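Local structure of N-acetyltransferase family protein (Bacillus anthracis, 3LNB) at residues Ser173-Thr185 against Gly189-Lys197. The protein catalyses the transfer of an acetyl group from acetyl-coenzyme A to arylamines, inactivating the antibiotic sulfamethoxazole. The protein carries 1 engineered substitution. Numbering follows the deposited sequence.
Sequences SSQTGEYRIRKRT and GTHILEMRK. With FMT (formic acid), chain C.
Arg180 and Glu194 meet through opposite first torsions: CG of Arg180 stands between its backbone N and carbonyl carbon (chi1 71°), CG of Glu194 beside its N (chi1 -68°), and both chains then run extended, side by side. Arg180 thus presents its guanidinium edge, NE and NH2 both donating to Glu194 OE1 at 2.9 and 2.7 Å from one face of the carboxylate, whose plane lies 20° from the guanidinium. The neighbouring hydrogen-bonded pair makes a second salt bridge with the charges exchanged between strands: Arg196 NE reaches Glu178 OE1 at 2.7 Å, the oxygen tilted out of the guanidinium plane, and a weak bond from NH2 goes to the same oxygen. Between the strands, three antiparallel pairs exchange backbone bonds, among them a nearly straight one from Glu178 N to Arg196 O (2.8 Å). On the other face, Met195 CB packs obliquely against Tyr179 CD2 at 3.4 Å, Leu193 CD2 touches the ring edge, and Ile181 CD1 lies 3.8 Å from Leu193 CB; the side chain of Met195 lies about 7 Å from the bound coenzyme A. Toward the hairpin loop, Lys183 lays its CG over one face of the His191 imidazole, 4.0 Å from the centroid, a CH-pi contact. This hairpin continues an antiparallel sheet: strand 191-196 pairs with strand 216-225, where Thr190 and His191 form a classic bulge opposite Phe221, while outermost strand 172-174 leads through the type I turn Ser174-Gly177 into strand 177-182.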
# COMPACT_ATOMS: atom_id res chain seq x y z
N SER A 173 -10.25 13.28 -1.71
CA SER A 173 -9.05 14.09 -1.60
C SER A 173 -8.37 13.88 -0.26
O SER A 173 -9.03 13.67 0.75
CB SER A 173 -9.39 15.58 -1.79
OG SER A 173 -10.22 16.04 -0.74
N SER A 174 -7.05 13.90 -0.27
CA SER A 174 -6.28 13.74 0.95
C SER A 174 -5.02 14.57 0.76
O SER A 174 -4.88 15.26 -0.24
CB SER A 174 -5.92 12.27 1.19
OG SER A 174 -5.00 11.78 0.23
N GLN A 175 -4.11 14.50 1.72
CA GLN A 175 -2.88 15.26 1.62
C GLN A 175 -2.00 14.75 0.47
O GLN A 175 -1.10 15.45 0.03
CB GLN A 175 -2.10 15.20 2.93
CG GLN A 175 -1.62 13.80 3.31
CD GLN A 175 -0.77 13.80 4.56
OE1 GLN A 175 -1.24 14.16 5.64
NE2 GLN A 175 0.49 13.39 4.42
N THR A 176 -2.26 13.55 -0.01
CA THR A 176 -1.42 13.01 -1.08
C THR A 176 -1.92 13.37 -2.48
O THR A 176 -1.20 13.20 -3.46
CB THR A 176 -1.30 11.47 -0.99
OG1 THR A 176 -2.54 10.87 -1.37
CG2 THR A 176 -0.94 11.05 0.44
N GLY A 177 -3.15 13.86 -2.57
CA GLY A 177 -3.71 14.22 -3.85
C GLY A 177 -5.19 13.90 -3.94
O GLY A 177 -5.86 13.75 -2.92
N GLU A 178 -5.70 13.80 -5.17
CA GLU A 178 -7.11 13.49 -5.39
C GLU A 178 -7.24 12.16 -6.13
O GLU A 178 -6.39 11.83 -6.96
CB GLU A 178 -7.77 14.58 -6.22
CG GLU A 178 -7.61 15.98 -5.66
CD GLU A 178 -8.63 16.94 -6.25
OE1 GLU A 178 -8.70 17.06 -7.49
OE2 GLU A 178 -9.38 17.57 -5.47
N TYR A 179 -8.30 11.42 -5.83
CA TYR A 179 -8.53 10.12 -6.46
C TYR A 179 -9.99 9.85 -6.80
O TYR A 179 -10.89 10.34 -6.12
CB TYR A 179 -8.02 9.00 -5.55
CG TYR A 179 -6.63 9.22 -5.02
CD1 TYR A 179 -6.40 10.02 -3.90
CD2 TYR A 179 -5.53 8.66 -5.67
CE1 TYR A 179 -5.11 10.26 -3.43
CE2 TYR A 179 -4.24 8.89 -5.21
CZ TYR A 179 -4.03 9.69 -4.09
OH TYR A 179 -2.75 9.93 -3.65
N ARG A 180 -10.21 9.06 -7.84
CA ARG A 180 -11.55 8.70 -8.26
C ARG A 180 -11.53 7.36 -8.99
O ARG A 180 -10.53 6.98 -9.60
CB ARG A 180 -12.13 9.77 -9.20
CG ARG A 180 -11.47 9.80 -10.58
CD ARG A 180 -12.06 10.90 -11.48
NE ARG A 180 -11.40 10.93 -12.78
CZ ARG A 180 -11.60 11.86 -13.72
NH1 ARG A 180 -12.44 12.86 -13.51
NH2 ARG A 180 -10.94 11.78 -14.87
N ILE A 181 -12.65 6.65 -8.90
CA ILE A 181 -12.81 5.37 -9.56
C ILE A 181 -13.71 5.54 -10.78
O ILE A 181 -14.70 6.27 -10.74
CB ILE A 181 -13.48 4.33 -8.63
CG1 ILE A 181 -12.60 4.06 -7.41
CG2 ILE A 181 -13.75 3.05 -9.40
CD1 ILE A 181 -11.20 3.55 -7.76
N ARG A 182 -13.34 4.85 -11.86
CA ARG A 182 -14.11 4.88 -13.09
C ARG A 182 -14.13 3.48 -13.68
O ARG A 182 -13.11 2.77 -13.70
CB ARG A 182 -13.47 5.85 -14.10
CG ARG A 182 -13.65 7.33 -13.76
CD ARG A 182 -15.09 7.77 -13.98
NE ARG A 182 -15.26 9.22 -13.84
CZ ARG A 182 -15.27 9.87 -12.68
NH1 ARG A 182 -15.10 9.20 -11.54
NH2 ARG A 182 -15.46 11.18 -12.65
N LYS A 183 -15.31 3.06 -14.14
CA LYS A 183 -15.44 1.75 -14.74
C LYS A 183 -15.15 1.95 -16.22
O LYS A 183 -16.03 2.29 -17.01
CB LYS A 183 -16.86 1.21 -14.56
CG LYS A 183 -17.05 -0.20 -15.07
CD LYS A 183 -18.40 -0.75 -14.65
CE LYS A 183 -18.56 -2.20 -15.08
NZ LYS A 183 -18.62 -2.32 -16.56
N ARG A 184 -13.89 1.77 -16.58
CA ARG A 184 -13.46 1.93 -17.96
C ARG A 184 -12.60 0.73 -18.30
O ARG A 184 -11.70 0.36 -17.56
CB ARG A 184 -12.63 3.21 -18.12
CG ARG A 184 -13.36 4.50 -17.75
CD ARG A 184 -14.32 4.94 -18.84
NE ARG A 184 -14.98 6.20 -18.51
CZ ARG A 184 -16.00 6.32 -17.65
NH1 ARG A 184 -16.53 7.52 -17.41
NH2 ARG A 184 -16.49 5.25 -17.03
N THR A 185 -12.90 0.11 -19.43
CA THR A 185 -12.13 -1.04 -19.86
C THR A 185 -10.79 -0.55 -20.39
O THR A 185 -10.72 0.50 -21.04
CB THR A 185 -12.86 -1.82 -20.97
OG1 THR A 185 -14.16 -2.20 -20.51
CG2 THR A 185 -12.08 -3.06 -21.35
N GLY A 189 -7.72 -4.19 -17.56
CA GLY A 189 -8.85 -4.34 -16.66
C GLY A 189 -10.19 -3.79 -17.08
O GLY A 189 -10.40 -3.42 -18.24
N THR A 190 -11.11 -3.74 -16.12
CA THR A 190 -12.46 -3.24 -16.34
C THR A 190 -12.69 -1.93 -15.60
O THR A 190 -13.61 -1.18 -15.92
CB THR A 190 -13.50 -4.27 -15.85
OG1 THR A 190 -13.20 -4.65 -14.50
CG2 THR A 190 -13.47 -5.51 -16.71
N HIS A 191 -11.85 -1.67 -14.60
CA HIS A 191 -11.96 -0.45 -13.80
C HIS A 191 -10.58 0.18 -13.65
O HIS A 191 -9.56 -0.47 -13.89
CB HIS A 191 -12.50 -0.76 -12.39
CG HIS A 191 -13.81 -1.48 -12.38
ND1 HIS A 191 -14.01 -2.69 -13.00
CD2 HIS A 191 -14.99 -1.16 -11.79
CE1 HIS A 191 -15.25 -3.09 -12.79
NE2 HIS A 191 -15.87 -2.18 -12.06
N ILE A 192 -10.57 1.44 -13.25
CA ILE A 192 -9.32 2.16 -13.06
C ILE A 192 -9.46 3.10 -11.87
O ILE A 192 -10.56 3.50 -11.50
CB ILE A 192 -8.94 3.04 -14.28
CG1 ILE A 192 -10.04 4.07 -14.56
CG2 ILE A 192 -8.69 2.17 -15.51
CD1 ILE A 192 -9.68 5.08 -15.63
N LEU A 193 -8.32 3.41 -11.27
CA LEU A 193 -8.28 4.37 -10.19
C LEU A 193 -7.43 5.45 -10.83
O LEU A 193 -6.30 5.20 -11.23
CB LEU A 193 -7.58 3.81 -8.95
CG LEU A 193 -7.31 4.87 -7.87
CD1 LEU A 193 -7.11 4.21 -6.52
CD2 LEU A 193 -6.09 5.70 -8.24
N GLU A 194 -8.00 6.64 -10.97
CA GLU A 194 -7.26 7.76 -11.56
C GLU A 194 -6.86 8.67 -10.42
O GLU A 194 -7.45 8.62 -9.34
CB GLU A 194 -8.13 8.53 -12.55
CG GLU A 194 -8.46 7.75 -13.81
CD GLU A 194 -8.98 8.64 -14.92
OE1 GLU A 194 -10.06 9.24 -14.76
OE2 GLU A 194 -8.29 8.75 -15.96
N MET A 195 -5.86 9.52 -10.66
CA MET A 195 -5.39 10.42 -9.62
C MET A 195 -4.72 11.67 -10.19
O MET A 195 -4.38 11.72 -11.37
CB MET A 195 -4.39 9.68 -8.74
CG MET A 195 -3.07 9.39 -9.45
SD MET A 195 -1.92 8.38 -8.50
CE MET A 195 -0.81 7.84 -9.81
N ARG A 196 -4.54 12.66 -9.33
CA ARG A 196 -3.87 13.92 -9.68
C ARG A 196 -3.55 14.67 -8.39
O ARG A 196 -4.04 14.31 -7.32
CB ARG A 196 -4.77 14.79 -10.58
CG ARG A 196 -6.03 15.29 -9.90
CD ARG A 196 -6.74 16.36 -10.74
NE ARG A 196 -7.97 16.83 -10.09
CZ ARG A 196 -8.78 17.76 -10.59
NH1 ARG A 196 -8.50 18.35 -11.74
NH2 ARG A 196 -9.88 18.10 -9.93
N LYS A 197 -2.72 15.71 -8.50
CA LYS A 197 -2.36 16.52 -7.34
C LYS A 197 -3.60 17.12 -6.69
O LYS A 197 -4.28 17.96 -7.30
CB LYS A 197 -1.41 17.65 -7.74
CG LYS A 197 0.01 17.24 -8.09
CD LYS A 197 0.09 16.55 -9.45
CE LYS A 197 1.54 16.32 -9.84
NZ LYS A 197 2.29 15.65 -8.72
C FMT C . -6.53 13.09 4.63
O1 FMT C . -7.58 13.48 4.16
O2 FMT C . -5.38 13.68 4.27
O HOH W 1 -15.43 -2.05 -17.97